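Local coordinates for protein serine protease inhibitor (Schistosoma haematobium, PDB 3STO) that probably inhibits serine proteases as a member of the serpin family, whose flexible reactive-centre loop serves as bait for the target enzyme, at residues Lys125-Glu130 and Gly328-Pro333; Thr184-Val189 and Leu335-Phe340. All coordinates share one frame; numbering follows the deposited sequence.

Interaction 1 (Lys125-Glu130 and Gly328-Pro333)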
loop_
_atom_site.group_PDB
_atom_site.type_symbol
_atom_site.label_atom_id
_atom_site.label_comp_id
_atom_site.label_asym_id
_atom_site.label_seq_id
_atom_site.Cartn_x
_atom_site.Cartn_y
_atom_site.Cartn_z
ATOM N N LYS A 125 15.657 5.432 23.368
ATOM C CA LYS A 125 15.366 5.034 24.758
ATOM C C LYS A 125 15.518 6.185 25.774
ATOM O O LYS A 125 14.832 6.219 26.820
ATOM C CB LYS A 125 16.237 3.828 25.175
ATOM C CG LYS A 125 17.755 4.027 24.998
ATOM N N THR A 126 16.420 7.115 25.456
ATOM C CA THR A 126 16.624 8.329 26.251
ATOM C C THR A 126 15.347 9.134 26.516
ATOM O O THR A 126 15.196 9.713 27.586
ATOM C CB THR A 126 17.635 9.268 25.576
ATOM O OG1 THR A 126 18.968 8.847 25.900
ATOM C CG2 THR A 126 17.414 10.712 26.043
ATOM N N TYR A 127 14.445 9.176 25.535
ATOM C CA TYR A 127 13.181 9.907 25.653
ATOM C C TYR A 127 12.189 9.275 26.624
ATOM O O TYR A 127 11.963 8.064 26.610
ATOM C CB TYR A 127 12.512 10.090 24.278
ATOM C CG TYR A 127 13.136 11.158 23.408
ATOM C CD1 TYR A 127 12.768 12.489 23.543
ATOM C CD2 TYR A 127 14.089 10.839 22.457
ATOM C CE1 TYR A 127 13.335 13.481 22.756
ATOM C CE2 TYR A 127 14.666 11.824 21.658
ATOM C CZ TYR A 127 14.282 13.144 21.819
ATOM O OH TYR A 127 14.839 14.126 21.032
ATOM N N GLU A 128 11.610 10.119 27.476
ATOM C CA GLU A 128 10.588 9.709 28.423
ATOM C C GLU A 128 9.241 9.690 27.712
ATOM O O GLU A 128 8.957 10.567 26.908
ATOM C CB GLU A 128 10.540 10.681 29.611
ATOM C CG GLU A 128 9.332 10.467 30.544
ATOM C CD GLU A 128 9.316 11.406 31.754
ATOM O OE1 GLU A 128 10.263 12.208 31.926
ATOM O OE2 GLU A 128 8.345 11.342 32.539
ATOM N N VAL A 129 8.397 8.719 28.037
ATOM C CA VAL A 129 7.232 8.460 27.231
ATOM C C VAL A 129 5.965 8.559 28.054
ATOM O O VAL A 129 5.744 7.763 28.956
ATOM C CB VAL A 129 7.341 7.056 26.574
ATOM C CG1 VAL A 129 6.051 6.672 25.820
ATOM C CG2 VAL A 129 8.578 6.989 25.666
ATOM N N GLU A 130 5.126 9.545 27.736
ATOM C CA GLU A 130 3.911 9.778 28.504
ATOM C C GLU A 130 3.176 8.455 28.661
ATOM O O GLU A 130 3.039 7.708 27.706
ATOM C CB GLU A 130 3.002 10.813 27.821
ATOM C CG GLU A 130 3.638 12.171 27.507
ATOM C CD GLU A 130 4.055 12.909 28.751
ATOM O OE1 GLU A 130 3.833 12.363 29.847
ATOM O OE2 GLU A 130 4.607 14.031 28.650
ATOM N N GLY A 328 2.520 15.148 23.357
ATOM C CA GLY A 328 1.649 14.055 23.767
ATOM C C GLY A 328 2.408 12.742 23.932
ATOM O O GLY A 328 1.911 11.804 24.549
ATOM N N ILE A 329 3.613 12.675 23.373
ATOM C CA ILE A 329 4.441 11.473 23.462
ATOM C C ILE A 329 5.550 11.594 24.522
ATOM O O ILE A 329 5.846 10.636 25.243
ATOM C CB ILE A 329 5.135 11.170 22.109
ATOM C CG1 ILE A 329 4.107 10.867 21.014
ATOM C CG2 ILE A 329 6.145 10.034 22.260
ATOM C CD1 ILE A 329 4.737 10.742 19.612
ATOM N N THR A 330 6.157 12.777 24.602
ATOM C CA THR A 330 7.277 13.016 25.499
ATOM C C THR A 330 7.337 14.471 26.000
ATOM O O THR A 330 7.075 15.419 25.248
ATOM C CB THR A 330 8.610 12.673 24.795
ATOM O OG1 THR A 330 9.719 12.849 25.699
ATOM C CG2 THR A 330 8.808 13.577 23.616
ATOM N N PRO A 331 7.686 14.657 27.282
ATOM C CA PRO A 331 7.959 16.016 27.766
ATOM C C PRO A 331 9.285 16.493 27.190
ATOM O O PRO A 331 9.502 17.698 27.033
ATOM C CB PRO A 331 8.082 15.828 29.272
ATOM C CG PRO A 331 8.478 14.424 29.449
ATOM C CD PRO A 331 7.791 13.658 28.355
ATOM N N ASN A 332 10.165 15.547 26.856
ATOM C CA ASN A 332 11.456 15.905 26.278
ATOM C C ASN A 332 11.252 16.556 24.911
ATOM O O ASN A 332 10.743 15.928 23.973
ATOM C CB ASN A 332 12.394 14.690 26.196
ATOM C CG ASN A 332 12.505 13.937 27.525
ATOM O OD1 ASN A 332 12.671 12.709 27.556
ATOM N ND2 ASN A 332 12.405 14.674 28.631
ATOM N N PRO A 333 11.619 17.833 24.791
ATOM C CA PRO A 333 11.364 18.489 23.508
ATOM C C PRO A 333 12.407 18.038 22.484
ATOM O O PRO A 333 13.349 17.296 22.828
ATOM C CB PRO A 333 11.504 19.978 23.849
ATOM C CG PRO A 333 12.520 19.992 24.939
ATOM C CD PRO A 333 12.313 18.717 25.743
#

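Interaction 2 (Thr184-Val189 and Leu335-Phe340)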
loop_
_atom_site.group_PDB
_atom_site.type_symbol
_atom_site.label_atom_id
_atom_site.label_comp_id
_atom_site.label_asym_id
_atom_site.label_seq_id
_atom_site.Cartn_x
_atom_site.Cartn_y
_atom_site.Cartn_z
ATOM N N THR A 184 19.637 9.973 15.685
ATOM C CA THR A 184 18.274 9.676 15.279
ATOM C C THR A 184 17.355 9.632 16.499
ATOM O O THR A 184 17.599 8.883 17.441
ATOM C CB THR A 184 18.193 8.351 14.447
ATOM O OG1 THR A 184 18.610 8.612 13.100
ATOM C CG2 THR A 184 16.760 7.798 14.426
ATOM N N ALA A 185 16.294 10.430 16.471
ATOM C CA ALA A 185 15.304 10.447 17.545
ATOM C C ALA A 185 14.203 9.400 17.359
ATOM O O ALA A 185 13.873 8.657 18.277
ATOM C CB ALA A 185 14.682 11.846 17.667
HETATM N N MSE A 186 13.623 9.360 16.163
HETATM C CA MSE A 186 12.435 8.549 15.945
HETATM C C MSE A 186 12.264 8.109 14.510
HETATM O O MSE A 186 12.449 8.897 13.571
HETATM C CB MSE A 186 11.185 9.305 16.394
HETATM C CG MSE A 186 9.888 8.537 16.131
HETATM SE SE MSE A 186 8.302 9.382 16.974
HETATM C CE MSE A 186 8.776 11.263 16.708
ATOM N N ILE A 187 11.914 6.840 14.356
ATOM C CA ILE A 187 11.635 6.273 13.047
ATOM C C ILE A 187 10.293 5.552 13.024
ATOM O O ILE A 187 9.980 4.750 13.909
ATOM C CB ILE A 187 12.711 5.294 12.646
ATOM C CG1 ILE A 187 14.019 6.048 12.331
ATOM C CG2 ILE A 187 12.219 4.448 11.454
ATOM C CD1 ILE A 187 15.150 5.135 11.890
ATOM N N LEU A 188 9.488 5.879 12.028
ATOM C CA LEU A 188 8.220 5.186 11.781
ATOM C C LEU A 188 8.373 4.237 10.590
ATOM O O LEU A 188 8.964 4.609 9.557
ATOM C CB LEU A 188 7.110 6.181 11.472
ATOM C CG LEU A 188 6.761 7.263 12.488
ATOM C CD1 LEU A 188 5.715 8.192 11.885
ATOM C CD2 LEU A 188 6.258 6.623 13.745
ATOM N N VAL A 189 7.849 3.026 10.762
ATOM C CA VAL A 189 7.923 1.947 9.780
ATOM C C VAL A 189 6.521 1.357 9.546
ATOM O O VAL A 189 5.882 0.854 10.464
ATOM C CB VAL A 189 8.900 0.809 10.220
ATOM C CG1 VAL A 189 9.072 -0.202 9.103
ATOM C CG2 VAL A 189 10.265 1.363 10.570
ATOM N N LEU A 335 11.815 15.899 20.181
ATOM C CA LEU A 335 11.354 14.679 19.534
ATOM C C LEU A 335 10.713 15.052 18.206
ATOM O O LEU A 335 9.770 15.851 18.163
ATOM C CB LEU A 335 10.328 13.914 20.364
ATOM C CG LEU A 335 9.924 12.581 19.723
ATOM C CD1 LEU A 335 11.094 11.616 19.613
ATOM C CD2 LEU A 335 8.793 11.950 20.473
ATOM N N TYR A 336 11.244 14.491 17.128
ATOM C CA TYR A 336 10.607 14.622 15.824
ATOM C C TYR A 336 10.881 13.363 15.021
ATOM O O TYR A 336 11.693 12.517 15.422
ATOM C CB TYR A 336 11.132 15.834 15.070
ATOM C CG TYR A 336 12.573 15.666 14.660
ATOM C CD1 TYR A 336 13.602 15.780 15.602
ATOM C CD2 TYR A 336 12.913 15.386 13.329
ATOM C CE1 TYR A 336 14.921 15.646 15.232
ATOM C CE2 TYR A 336 14.227 15.239 12.946
ATOM C CZ TYR A 336 15.227 15.369 13.900
ATOM O OH TYR A 336 16.532 15.223 13.519
ATOM N N VAL A 337 10.208 13.230 13.883
ATOM C CA VAL A 337 10.354 12.019 13.098
ATOM C C VAL A 337 11.508 12.166 12.110
ATOM O O VAL A 337 11.498 13.075 11.286
ATOM C CB VAL A 337 9.036 11.662 12.386
ATOM C CG1 VAL A 337 9.273 10.545 11.339
ATOM C CG2 VAL A 337 7.997 11.240 13.414
ATOM N N ASN A 338 12.508 11.287 12.196
ATOM C CA ASN A 338 13.628 11.341 11.256
ATOM C C ASN A 338 13.259 10.660 9.938
ATOM O O ASN A 338 13.492 11.212 8.860
ATOM C CB ASN A 338 14.862 10.651 11.834
ATOM C CG ASN A 338 15.425 11.363 13.024
ATOM O OD1 ASN A 338 14.994 11.136 14.166
ATOM N ND2 ASN A 338 16.399 12.239 12.773
ATOM N N GLU A 339 12.691 9.457 10.026
ATOM C CA GLU A 339 12.346 8.678 8.830
ATOM C C GLU A 339 10.946 8.063 8.928
ATOM O O GLU A 339 10.490 7.657 9.999
ATOM C CB GLU A 339 13.365 7.570 8.580
ATOM C CG GLU A 339 14.808 7.990 8.755
ATOM C CD GLU A 339 15.790 6.830 8.580
ATOM O OE1 GLU A 339 15.585 5.997 7.665
ATOM O OE2 GLU A 339 16.768 6.749 9.363
ATOM N N PHE A 340 10.273 8.011 7.793
ATOM C CA PHE A 340 8.940 7.490 7.715
ATOM C C PHE A 340 9.004 6.594 6.470
ATOM O O PHE A 340 9.086 7.052 5.332
ATOM C CB PHE A 340 7.951 8.648 7.598
ATOM C CG PHE A 340 6.494 8.244 7.640
ATOM C CD1 PHE A 340 6.071 7.039 7.150
ATOM C CD2 PHE A 340 5.543 9.095 8.167
ATOM C CE1 PHE A 340 4.730 6.685 7.166
ATOM C CE2 PHE A 340 4.197 8.741 8.188
ATOM C CZ PHE A 340 3.799 7.526 7.677
#

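Interaction 1 (Lys125-Glu130 and Gly328-Pro333)
An ST turn at T330 docks against the loop that carries strand 112-124 into helix 131-138; the turn is bonded to E128, and E130 N bonds to I329 O just before it. Within the turn, T330 OG1 accepts a hydrogen bond from N332 N at 3.0 Å. The same hydroxyl gives its proton to the main chain across the contact: T330 OG1 lies 2.7 Å from E128 O, in the carbonyl plane. Placing OG1 anti to the main-chain nitrogen of T330 (chi1 -177°) brings the oxygen between these two partners. The amide of E128 is held as well: E128 N points at N332 OD1, 2.8 Å away, with a nearly straight N-H...O angle of 170°. The third bond, from E130 N to I329 O (2.8 Å), approaches from above that carbonyl's plane.

Side chains fill in around this framework. The Y127 ring slides antiparallel past N332, its plane 43° from the amide, and Y127 CD1 comes within 3.5 Å of N332 CB; T330 OG1 lies at the edge of the ring. At the other end, the P331 ring is met by two glutamates. The extended E128 chain crosses it at about a right angle, with E128 OE1 3.8 Å from P331 CG. E130 instead folds back, bent at chi2, which sets its OE2 3.2 Å from P331 CD, while its CG rests against G328 O.

E130 is also the N-cap residue of helix 131-138, and I329 reaches F133 of that helix. All three hydrogen bonds between the segments use a main-chain group on at least one side, and none uses a carboxylate. The grip therefore probably depends little on the ionisation of the glutamates, whose acidic ends meet mainly the apolar proline ring in this contact.

Interaction 2 (Thr184-Val189 and Leu335-Phe340)
M186, modelled as selenomethionine, pushes its terminal methyl into a hollow walled by L335 and V337. Bent at chi3 (37°), the chain turns CE onto the main chain of Y336, 3.5 Å from L335 CG and 3.4 Å from V337 CG2. Beside this knob, A185 CB fills the smaller dip between L335 CD1 and Y336 O.

N338 reaches across to the main chain of the other segment. Its OD1 takes two N-H groups, A185 N at 2.7 Å from above the amide plane and M186 N at 3.0 Å within it, so one side-chain oxygen holds two successive amides where strand 186-197 begins. N338 N bonds to M186 O. L188 N bonds to E339 O within the parallel pairing of I187 with E339 and L188 with F340.

The two faces of this paired part differ. On one, I187 and E339 run alongside each other in the same direction, with I187 CD1 3.4 Å from E339 OE2. On the other, L188 CD1 sits off-centre over the F340 ring in a CH-pi contact, 4.3 Å from its centroid, and also leans toward V337 CG2.

The L188-F340 face is roofed by helix 43-55, through T49, L50 and L53, with helix 307-312 also against F340. Strand 112-124 flanks 184-189, bonding to A185, I187 and V189.

In the fold
The two contacts lie about 13 Å apart, centre to centre, and their segments alternate along the chain: 125-130, 184-189, 328-333, 335-340. Interaction 1 joins loops at the surface, whereas interaction 2 is buried where strands 186-197 and 339-348 begin to pair. L335 bridges them, its CD2 packing on T330 CG2 at 3.5 Å and on I329, while the Y127 ring reaches A185. Strand 112-124 leads into interaction 1 and borders interaction 2. In serpins, the strands paired here correspond to those that part when the reactive-centre loop inserts; their direct pairing at this end is consistent with a sheet in which that loop is not fully inserted.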